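CocE/NonD family hydrolase (Staphylococcus aureus subsp. aureus COL, PDB 3III) is a predicted alpha/beta-hydrolase of the CocE/NonD family that probably cleaves ester or amide bonds, though its natural substrate is not established. Local coordinates at residues S30-N35 with P110-P115; I39-G44 with I56-P61; K430-R435 with T508-V513. All blocks are in the same frame, centred on the assembly; numbering follows the deposited sequence. Where two conformers were deposited one is given.

Contact 1: residues S30-N35 with P110-P115; sequences SVQYGN and PGFWVP
An ST motif at S30, where strand 22-30 gives way to the loop leading into strand 36-47, meets the short helix 110-113 at G111. The S30 hydroxyl does two jobs. OG donates to G111 O at 2.6 Å, coming from above the carbonyl plane (50° out of it), and it accepts from its own loop: Y33 N lies 3.0 Å from S30 OG, with Q32 N, closing the tighter ST turn, a longer 3.3 Å from the same oxygen. S30 reaches the helix because OG stands anti to the backbone N (chi1 171°). With no side chain on G111, the two backbones come close, S30 CA to G111 CA being 4.3 Å. Y33 sets its ring edge against the helix: CD2 is 3.4 Å from G111 O, and F112 O lies near the same ring plane, beside CE2. Farther out, Y33 OH approaches F112 CE1 at 3.4 Å, while P115 CB sits obliquely against CD2. Q32 lays its CB over the centre of the Y33 ring, then bends at chi2 so that its side chain runs across F112 at about a right angle, the amide and ring planes 69° apart and Q32 OE1 3.4 Å from F112 CB. L309 of helix 306-319 touches both Q32 and F112. Three hydrogen bonds thus converge on one buried hydroxyl, tying the shape of the loop to the position of the helix.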
loop_
_atom_site.group_PDB
_atom_site.type_symbol
_atom_site.label_atom_id
_atom_site.label_comp_id
_atom_site.label_asym_id
_atom_site.label_seq_id
_atom_site.Cartn_x
_atom_site.Cartn_y
_atom_site.Cartn_z
ATOM N N SER A 30 9.064 -26.444 4.329
ATOM C CA SER A 30 9.500 -25.146 4.816
ATOM C C SER A 30 10.684 -24.638 3.972
ATOM O O SER A 30 11.582 -25.388 3.654
ATOM C CB SER A 30 9.925 -25.207 6.294
ATOM O OG SER A 30 10.539 -23.978 6.663
ATOM N N VAL A 31 10.647 -23.364 3.630
ATOM C CA VAL A 31 11.702 -22.657 2.884
ATOM C C VAL A 31 13.005 -22.546 3.714
ATOM O O VAL A 31 14.102 -22.558 3.166
ATOM C CB VAL A 31 11.100 -21.232 2.482
ATOM C CG1 VAL A 31 12.147 -20.178 2.216
ATOM C CG2 VAL A 31 10.187 -21.441 1.297
ATOM N N GLN A 32 12.850 -22.352 5.033
ATOM C CA GLN A 32 13.960 -22.107 5.936
ATOM C C GLN A 32 14.439 -23.374 6.638
ATOM O O GLN A 32 15.607 -23.527 6.917
ATOM C CB GLN A 32 13.516 -21.087 7.004
ATOM C CG GLN A 32 13.019 -19.783 6.384
ATOM C CD GLN A 32 11.539 -19.741 5.990
ATOM O OE1 GLN A 32 10.720 -20.623 6.372
ATOM N NE2 GLN A 32 11.178 -18.681 5.214
ATOM N N TYR A 33 13.499 -24.276 6.950
ATOM C CA TYR A 33 13.719 -25.310 7.924
ATOM C C TYR A 33 13.440 -26.744 7.435
ATOM O O TYR A 33 13.157 -27.637 8.235
ATOM C CB TYR A 33 12.859 -25.037 9.173
ATOM C CG TYR A 33 12.983 -23.625 9.728
ATOM C CD1 TYR A 33 14.236 -23.113 10.097
ATOM C CD2 TYR A 33 11.857 -22.805 9.894
ATOM C CE1 TYR A 33 14.365 -21.874 10.621
ATOM C CE2 TYR A 33 11.973 -21.555 10.456
ATOM C CZ TYR A 33 13.214 -21.074 10.794
ATOM O OH TYR A 33 13.334 -19.808 11.356
ATOM N N GLY A 34 13.461 -26.948 6.136
ATOM C CA GLY A 34 13.337 -28.290 5.564
ATOM C C GLY A 34 11.952 -28.929 5.797
ATOM O O GLY A 34 10.942 -28.240 5.899
ATOM N N ASN A 35 11.904 -30.258 5.876
ATOM C CA ASN A 35 10.631 -30.937 6.094
ATOM C C ASN A 35 10.160 -30.836 7.553
ATOM O O ASN A 35 10.788 -31.406 8.470
ATOM C CB ASN A 35 10.721 -32.388 5.725
ATOM C CG ASN A 35 10.861 -32.596 4.241
ATOM O OD1 ASN A 35 10.777 -31.645 3.462
ATOM N ND2 ASN A 35 11.170 -33.808 3.855
ATOM N N PRO A 110 3.187 -20.921 7.410
ATOM C CA PRO A 110 3.362 -21.782 8.577
ATOM C C PRO A 110 4.689 -22.563 8.633
ATOM O O PRO A 110 5.101 -22.958 9.718
ATOM C CB PRO A 110 2.168 -22.721 8.507
ATOM C CG PRO A 110 1.630 -22.584 7.201
ATOM C CD PRO A 110 1.967 -21.262 6.653
ATOM N N GLY A 111 5.349 -22.760 7.498
ATOM C CA GLY A 111 6.636 -23.416 7.454
ATOM C C GLY A 111 7.743 -22.543 8.086
ATOM O O GLY A 111 8.835 -23.051 8.399
ATOM N N PHE A 112 7.456 -21.251 8.260
ATOM C CA PHE A 112 8.417 -20.353 8.991
ATOM C C PHE A 112 7.989 -20.211 10.433
ATOM O O PHE A 112 8.787 -20.348 11.355
ATOM C CB PHE A 112 8.545 -18.960 8.316
ATOM C CG PHE A 112 9.359 -17.966 9.138
ATOM C CD1 PHE A 112 10.711 -18.124 9.272
ATOM C CD2 PHE A 112 8.762 -16.933 9.828
ATOM C CE1 PHE A 112 11.477 -17.274 10.035
ATOM C CE2 PHE A 112 9.524 -16.079 10.612
ATOM C CZ PHE A 112 10.881 -16.236 10.720
ATOM N N TRP A 113 6.712 -19.943 10.662
ATOM C CA TRP A 113 6.282 -19.583 12.008
ATOM C C TRP A 113 6.124 -20.777 12.920
ATOM O O TRP A 113 6.567 -20.731 14.066
ATOM C CB TRP A 113 5.012 -18.754 11.982
ATOM C CG TRP A 113 5.248 -17.401 11.395
ATOM C CD1 TRP A 113 4.999 -17.024 10.126
ATOM C CD2 TRP A 113 5.835 -16.275 12.038
ATOM N NE1 TRP A 113 5.353 -15.730 9.927
ATOM C CE2 TRP A 113 5.884 -15.241 11.090
ATOM C CE3 TRP A 113 6.299 -16.027 13.330
ATOM C CZ2 TRP A 113 6.365 -13.997 11.389
ATOM C CZ3 TRP A 113 6.792 -14.805 13.624
ATOM C CH2 TRP A 113 6.837 -13.793 12.663
ATOM N N VAL A 114 5.515 -21.842 12.434
ATOM C CA VAL A 114 5.237 -22.979 13.289
ATOM C C VAL A 114 6.492 -23.672 13.836
ATOM O O VAL A 114 6.511 -24.024 14.997
ATOM C CB VAL A 114 4.188 -23.950 12.705
ATOM C CG1 VAL A 114 3.952 -25.093 13.665
ATOM C CG2 VAL A 114 2.879 -23.201 12.507
ATOM N N PRO A 115 7.556 -23.824 13.060
ATOM C CA PRO A 115 8.775 -24.411 13.628
ATOM C C PRO A 115 9.407 -23.525 14.688
ATOM O O PRO A 115 10.170 -23.996 15.509
ATOM C CB PRO A 115 9.693 -24.545 12.446
ATOM C CG PRO A 115 8.759 -24.725 11.314
ATOM C CD PRO A 115 7.633 -23.784 11.591
#

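Contact 2: residues I39-G44 with I56-P61; sequences IMEKDG and INIFRP
A single carboxylate oxygen of E41 takes both bonds of its salt bridge with R60. NE of R60 reaches E41 OE2 at 2.8 Å and NH2 reaches the same OE2 at 3.1 Å, a side-on grip on the anti side of the carboxylate. The oxygen lies near the guanidinium plane, but the two flat groups are turned 82° apart, and the two nitrogens arrive from opposite faces of the carboxylate plane. R60 has CG wedged between the backbone N and carbonyl carbon (chi1 56°), which sends its extended chain alongside I39; I39 CD1 then covers one guanidinium face, 3.8 Å from NH2. On the other side of the sheet, selenomethionine M40 runs beside F59, with its CG over the ring face in a CH-pi contact, 3.5 Å from F59 CE1, and SE oblique to the ring. Its methyl CE goes on to N57, whose OD1 is bonded to K78 and whose ND2 is bonded to D79; within the hairpin OD1 takes a weak bond from D43 N. Between the two faces, I39 with R60 and E41 with I58 are antiparallel hydrogen-bonded pairs, I39 N to R60 O measuring 2.9 Å. D43, at positive phi (66°), turns a corner, after which I56 N binds G44 O at 2.8 Å. The hairpin lies between strand 22-30, next to 36-47, and strand 119-124, next to 53-60; W152 of helix 140-154 packs on I56 and I58, and W158 meets I58 and R60.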
loop_
_atom_site.group_PDB
_atom_site.type_symbol
_atom_site.label_atom_id
_atom_site.label_comp_id
_atom_site.label_asym_id
_atom_site.label_seq_id
_atom_site.Cartn_x
_atom_site.Cartn_y
_atom_site.Cartn_z
ATOM N N ILE A 39 0.691 -30.112 12.969
ATOM C CA ILE A 39 -0.727 -30.349 12.819
ATOM C C ILE A 39 -1.368 -29.251 11.988
ATOM O O ILE A 39 -1.076 -28.074 12.150
ATOM C CB ILE A 39 -1.404 -30.440 14.188
ATOM C CG1 ILE A 39 -1.040 -31.765 14.859
ATOM C CG2 ILE A 39 -2.912 -30.241 14.066
ATOM C CD1 ILE A 39 -1.502 -31.867 16.334
HETATM N N MSE A 40 -2.217 -29.638 11.042
HETATM C CA MSE A 40 -3.120 -28.714 10.385
HETATM C C MSE A 40 -4.574 -29.172 10.613
HETATM O O MSE A 40 -4.969 -30.317 10.245
HETATM C CB MSE A 40 -2.806 -28.638 8.890
HETATM C CG MSE A 40 -3.702 -27.635 8.152
HETATM SE SE MSE A 40 -3.712 -28.011 6.229
HETATM C CE MSE A 40 -4.779 -26.447 5.648
ATOM N N GLU A 41 -5.353 -28.305 11.240
ATOM C CA GLU A 41 -6.793 -28.491 11.363
ATOM C C GLU A 41 -7.389 -27.722 10.223
ATOM O O GLU A 41 -7.175 -26.511 10.084
ATOM C CB GLU A 41 -7.333 -27.961 12.713
ATOM C CG GLU A 41 -6.631 -28.545 13.897
ATOM C CD GLU A 41 -7.302 -28.246 15.267
ATOM O OE1 GLU A 41 -8.519 -27.923 15.319
ATOM O OE2 GLU A 41 -6.577 -28.382 16.277
ATOM N N LYS A 42 -8.048 -28.438 9.330
ATOM C CA LYS A 42 -8.609 -27.834 8.159
ATOM C C LYS A 42 -10.128 -27.703 8.281
ATOM O O LYS A 42 -10.836 -28.663 8.683
ATOM C CB LYS A 42 -8.248 -28.664 6.937
ATOM C CG LYS A 42 -8.745 -28.088 5.650
ATOM C CD LYS A 42 -8.284 -28.874 4.450
ATOM C CE LYS A 42 -8.946 -28.272 3.220
ATOM N NZ LYS A 42 -8.459 -28.909 2.004
ATOM N N ASP A 43 -10.623 -26.542 7.869
ATOM C CA ASP A 43 -12.058 -26.258 7.876
ATOM C C ASP A 43 -12.720 -26.195 9.233
ATOM O O ASP A 43 -13.906 -26.450 9.307
ATOM C CB ASP A 43 -12.864 -27.247 7.024
ATOM C CG ASP A 43 -12.667 -27.039 5.536
ATOM O OD1 ASP A 43 -12.276 -25.917 5.097
ATOM O OD2 ASP A 43 -12.953 -28.003 4.784
ATOM N N GLY A 44 -12.004 -25.820 10.275
ATOM C CA GLY A 44 -12.658 -25.382 11.511
ATOM C C GLY A 44 -13.538 -24.165 11.281
ATOM O O GLY A 44 -13.349 -23.449 10.304
ATOM N N ILE A 56 -11.865 -21.539 8.805
ATOM C CA ILE A 56 -10.408 -21.301 9.058
ATOM C C ILE A 56 -9.581 -22.568 8.910
ATOM O O ILE A 56 -10.106 -23.693 8.921
ATOM C CB ILE A 56 -10.152 -20.756 10.515
ATOM C CG1 ILE A 56 -10.518 -21.805 11.573
ATOM C CG2 ILE A 56 -11.030 -19.551 10.776
ATOM C CD1 ILE A 56 -10.268 -21.349 13.097
ATOM N N ASN A 57 -8.266 -22.373 8.810
ATOM C CA ASN A 57 -7.293 -23.422 9.044
ATOM C C ASN A 57 -6.410 -23.022 10.211
ATOM O O ASN A 57 -6.080 -21.853 10.375
ATOM C CB ASN A 57 -6.388 -23.586 7.827
ATOM C CG ASN A 57 -7.145 -23.979 6.579
ATOM O OD1 ASN A 57 -8.118 -24.734 6.637
ATOM N ND2 ASN A 57 -6.642 -23.545 5.436
ATOM N N ILE A 58 -5.992 -24.007 10.988
ATOM C CA ILE A 58 -5.080 -23.803 12.093
ATOM C C ILE A 58 -3.841 -24.691 11.910
ATOM O O ILE A 58 -3.951 -25.904 11.834
ATOM C CB ILE A 58 -5.714 -24.233 13.441
ATOM C CG1 ILE A 58 -7.034 -23.500 13.742
ATOM C CG2 ILE A 58 -4.699 -24.067 14.613
ATOM C CD1 ILE A 58 -7.905 -24.181 14.888
ATOM N N PHE A 59 -2.662 -24.083 11.851
ATOM C CA PHE A 59 -1.414 -24.832 11.816
ATOM C C PHE A 59 -0.755 -24.653 13.163
ATOM O O PHE A 59 -0.564 -23.496 13.615
ATOM C CB PHE A 59 -0.498 -24.218 10.769
ATOM C CG PHE A 59 -1.003 -24.350 9.338
ATOM C CD1 PHE A 59 -0.602 -25.397 8.567
ATOM C CD2 PHE A 59 -1.901 -23.414 8.802
ATOM C CE1 PHE A 59 -1.070 -25.521 7.249
ATOM C CE2 PHE A 59 -2.360 -23.499 7.515
ATOM C CZ PHE A 59 -1.944 -24.549 6.723
ATOM N N ARG A 60 -0.415 -25.764 13.797
ATOM C CA ARG A 60 0.152 -25.726 15.124
ATOM C C ARG A 60 1.142 -26.835 15.393
ATOM O O ARG A 60 1.115 -27.865 14.736
ATOM C CB ARG A 60 -0.957 -25.695 16.164
ATOM C CG ARG A 60 -1.954 -26.821 16.079
ATOM C CD ARG A 60 -3.095 -26.639 17.098
ATOM N NE ARG A 60 -3.939 -27.842 17.136
ATOM C CZ ARG A 60 -3.645 -28.940 17.828
ATOM N NH1 ARG A 60 -2.556 -29.020 18.564
ATOM N NH2 ARG A 60 -4.441 -29.994 17.761
ATOM N N PRO A 61 2.038 -26.613 16.362
ATOM C CA PRO A 61 2.980 -27.642 16.702
ATOM C C PRO A 61 2.285 -28.923 17.162
ATOM O O PRO A 61 1.220 -28.902 17.796
ATOM C CB PRO A 61 3.800 -27.009 17.811
ATOM C CG PRO A 61 3.626 -25.581 17.641
ATOM C CD PRO A 61 2.241 -25.416 17.181
#

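Contact 3: residues K430-R435 with T508-V513; sequences KKLDRR and TLEVVV
K430-L432 and T508-E510 pair as antiparallel strands inside the five-stranded sheet of the C-terminal beta domain, which belongs to the non-catalytic domain of the X-Pro dipeptidyl-peptidase family. The firm part is the backbone. K430 pairs with E510 and L432 with T508, each through two bonds: K430 N to E510 O is 2.8 Å, and L432 N to T508 O is 2.9 Å. Between them K431 and L509 form the non-hydrogen-bonded pair, with K431 CA 3.3 Å from T508 O. Their side chains leave by the buried face, where L371 touches L509 and where K431 NZ is held by L502 O, E507 and D339. The K430, L432, T508 and E510 face carries most of the side-chain contact between the strands, although K430, L432 and E510 are partly exposed to solvent and meet more loosely. L432 CB and T508 CB abut at 4.0 Å, and L432 CD2 reaches across obliquely to E510 OE1. K430 and E510 run side by side, CD of K430 lying 3.6 Å from OE1 of E510, yet the charges do not meet: a turn at the end of the lysine (chi4 -67°) leads NZ away, 6.1 Å from E510 OE1. The lysine is instead bonded to E438 and Q451, the glutamate to S394. V512 CG2 packs against the K430 methylenes. Past the last pair, where the strand gives way to a loop, a water donates to D433 O at 2.7 Å and accepts from T508 OG1, which also bonds T398 OG1.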
loop_
_atom_site.group_PDB
_atom_site.type_symbol
_atom_site.label_atom_id
_atom_site.label_comp_id
_atom_site.label_asym_id
_atom_site.label_seq_id
_atom_site.Cartn_x
_atom_site.Cartn_y
_atom_site.Cartn_z
ATOM N N LYS A 430 10.491 12.736 -11.905
ATOM C CA LYS A 430 11.479 11.824 -12.541
ATOM C C LYS A 430 12.885 12.270 -12.106
ATOM O O LYS A 430 13.094 13.441 -11.742
ATOM C CB LYS A 430 11.391 11.895 -14.077
ATOM C CG LYS A 430 10.089 11.452 -14.645
ATOM C CD LYS A 430 10.007 11.504 -16.147
ATOM C CE LYS A 430 8.711 10.822 -16.605
ATOM N NZ LYS A 430 8.678 9.342 -16.343
ATOM N N LYS A 431 13.828 11.333 -12.157
ATOM C CA LYS A 431 15.235 11.604 -11.968
ATOM C C LYS A 431 15.911 11.305 -13.261
ATOM O O LYS A 431 15.600 10.256 -13.881
ATOM C CB LYS A 431 15.851 10.709 -10.902
ATOM C CG LYS A 431 17.358 11.086 -10.696
ATOM C CD LYS A 431 17.976 10.523 -9.443
ATOM C CE LYS A 431 18.811 9.302 -9.651
ATOM N NZ LYS A 431 19.778 9.001 -8.565
ATOM N N LEU A 432 16.802 12.218 -13.691
ATOM C CA LEU A 432 17.558 12.057 -14.893
ATOM C C LEU A 432 19.034 12.012 -14.489
ATOM O O LEU A 432 19.468 12.790 -13.625
ATOM C CB LEU A 432 17.333 13.199 -15.884
ATOM C CG LEU A 432 15.928 13.715 -16.186
ATOM C CD1 LEU A 432 16.011 14.764 -17.312
ATOM C CD2 LEU A 432 15.058 12.548 -16.600
ATOM N N ASP A 433 19.785 11.097 -15.094
ATOM C CA ASP A 433 21.154 10.860 -14.635
ATOM C C ASP A 433 22.014 11.960 -15.253
ATOM O O ASP A 433 21.480 12.834 -15.925
ATOM C CB ASP A 433 21.679 9.447 -14.952
ATOM C CG ASP A 433 21.668 9.117 -16.410
ATOM O OD1 ASP A 433 21.736 10.035 -17.266
ATOM O OD2 ASP A 433 21.593 7.900 -16.708
ATOM N N ARG A 434 23.323 11.904 -15.026
ATOM C CA ARG A 434 24.231 12.918 -15.540
ATOM C C ARG A 434 24.341 12.930 -17.059
ATOM O O ARG A 434 24.831 13.877 -17.592
ATOM C CB ARG A 434 25.599 12.755 -14.950
ATOM C CG ARG A 434 25.647 13.009 -13.470
ATOM C CD ARG A 434 26.817 12.257 -12.864
ATOM N NE ARG A 434 27.037 12.713 -11.493
ATOM C CZ ARG A 434 27.599 11.986 -10.560
ATOM N NH1 ARG A 434 28.019 10.754 -10.840
ATOM N NH2 ARG A 434 27.746 12.488 -9.352
ATOM N N ARG A 435 23.920 11.862 -17.733
ATOM C CA ARG A 435 23.857 11.872 -19.191
ATOM C C ARG A 435 22.536 12.462 -19.697
ATOM O O ARG A 435 22.399 12.673 -20.895
ATOM C CB ARG A 435 24.003 10.462 -19.756
ATOM C CG ARG A 435 25.447 10.018 -19.980
ATOM C CD ARG A 435 25.850 8.844 -19.107
ATOM N NE ARG A 435 26.638 9.260 -17.952
ATOM C CZ ARG A 435 26.278 9.068 -16.677
ATOM N NH1 ARG A 435 27.084 9.473 -15.698
ATOM N NH2 ARG A 435 25.135 8.453 -16.383
ATOM N N THR A 508 19.389 15.362 -12.210
ATOM C CA THR A 508 18.278 16.307 -12.391
ATOM C C THR A 508 16.967 15.773 -11.879
ATOM O O THR A 508 16.657 14.620 -12.089
ATOM C CB THR A 508 18.153 16.552 -13.878
ATOM O OG1 THR A 508 19.398 17.124 -14.326
ATOM C CG2 THR A 508 16.942 17.520 -14.242
ATOM N N LEU A 509 16.176 16.626 -11.259
ATOM C CA LEU A 509 14.797 16.315 -10.946
ATOM C C LEU A 509 13.954 16.989 -11.973
ATOM O O LEU A 509 14.191 18.181 -12.353
ATOM C CB LEU A 509 14.460 16.825 -9.526
ATOM C CG LEU A 509 13.005 16.659 -9.063
ATOM C CD1 LEU A 509 12.910 16.590 -7.497
ATOM C CD2 LEU A 509 12.103 17.749 -9.603
ATOM N N GLU A 510 12.972 16.255 -12.452
ATOM C CA GLU A 510 12.059 16.753 -13.466
ATOM C C GLU A 510 10.629 16.567 -13.003
ATOM O O GLU A 510 10.227 15.466 -12.617
ATOM C CB GLU A 510 12.257 16.031 -14.780
ATOM C CG GLU A 510 11.406 16.577 -15.937
ATOM C CD GLU A 510 11.580 15.742 -17.208
ATOM O OE1 GLU A 510 11.810 14.508 -17.110
ATOM O OE2 GLU A 510 11.498 16.316 -18.300
ATOM N N VAL A 511 9.878 17.661 -13.009
ATOM C CA VAL A 511 8.451 17.610 -12.837
ATOM C C VAL A 511 7.811 17.502 -14.220
ATOM O O VAL A 511 8.129 18.293 -15.095
ATOM C CB VAL A 511 7.915 18.920 -12.223
ATOM C CG1 VAL A 511 6.393 18.955 -12.373
ATOM C CG2 VAL A 511 8.306 19.026 -10.816
ATOM N N VAL A 512 6.832 16.608 -14.380
ATOM C CA VAL A 512 6.076 16.470 -15.610
ATOM C C VAL A 512 4.595 16.661 -15.241
ATOM O O VAL A 512 4.135 16.121 -14.239
ATOM C CB VAL A 512 6.227 15.067 -16.203
ATOM C CG1 VAL A 512 5.357 14.899 -17.456
ATOM C CG2 VAL A 512 7.706 14.736 -16.476
ATOM N N VAL A 513 3.864 17.424 -16.053
ATOM C CA VAL A 513 2.433 17.580 -15.907
ATOM C C VAL A 513 1.804 17.227 -17.251
ATOM O O VAL A 513 2.245 17.715 -18.322
ATOM C CB VAL A 513 2.061 19.000 -15.436
ATOM C CG1 VAL A 513 0.494 19.116 -15.260
ATOM C CG2 VAL A 513 2.770 19.360 -14.157
HETATM O O HOH W 1 21.105 15.497 -15.405
#

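How the contacts relate
Contacts 1 and 2 belong to the same end of the catalytic domain's large mixed sheet, and contact 2 is nested in the chain loop closed by contact 1. They touch directly: V114 CG2 lies 3.6 Å from F59 O, and P110 CB packs on the F59 ring. Contact 1 is buried and joins a loop to a helix through one hydroxyl and aromatic packing. Contact 2, partly buried, is strand pairing within a hairpin, with a salt bridge across it. Contact 3 is also partly buried strand pairing but belongs to the C-terminal domain, its centre about 45 Å from that of contact 1; its opposite charges look to outside partners instead of each other.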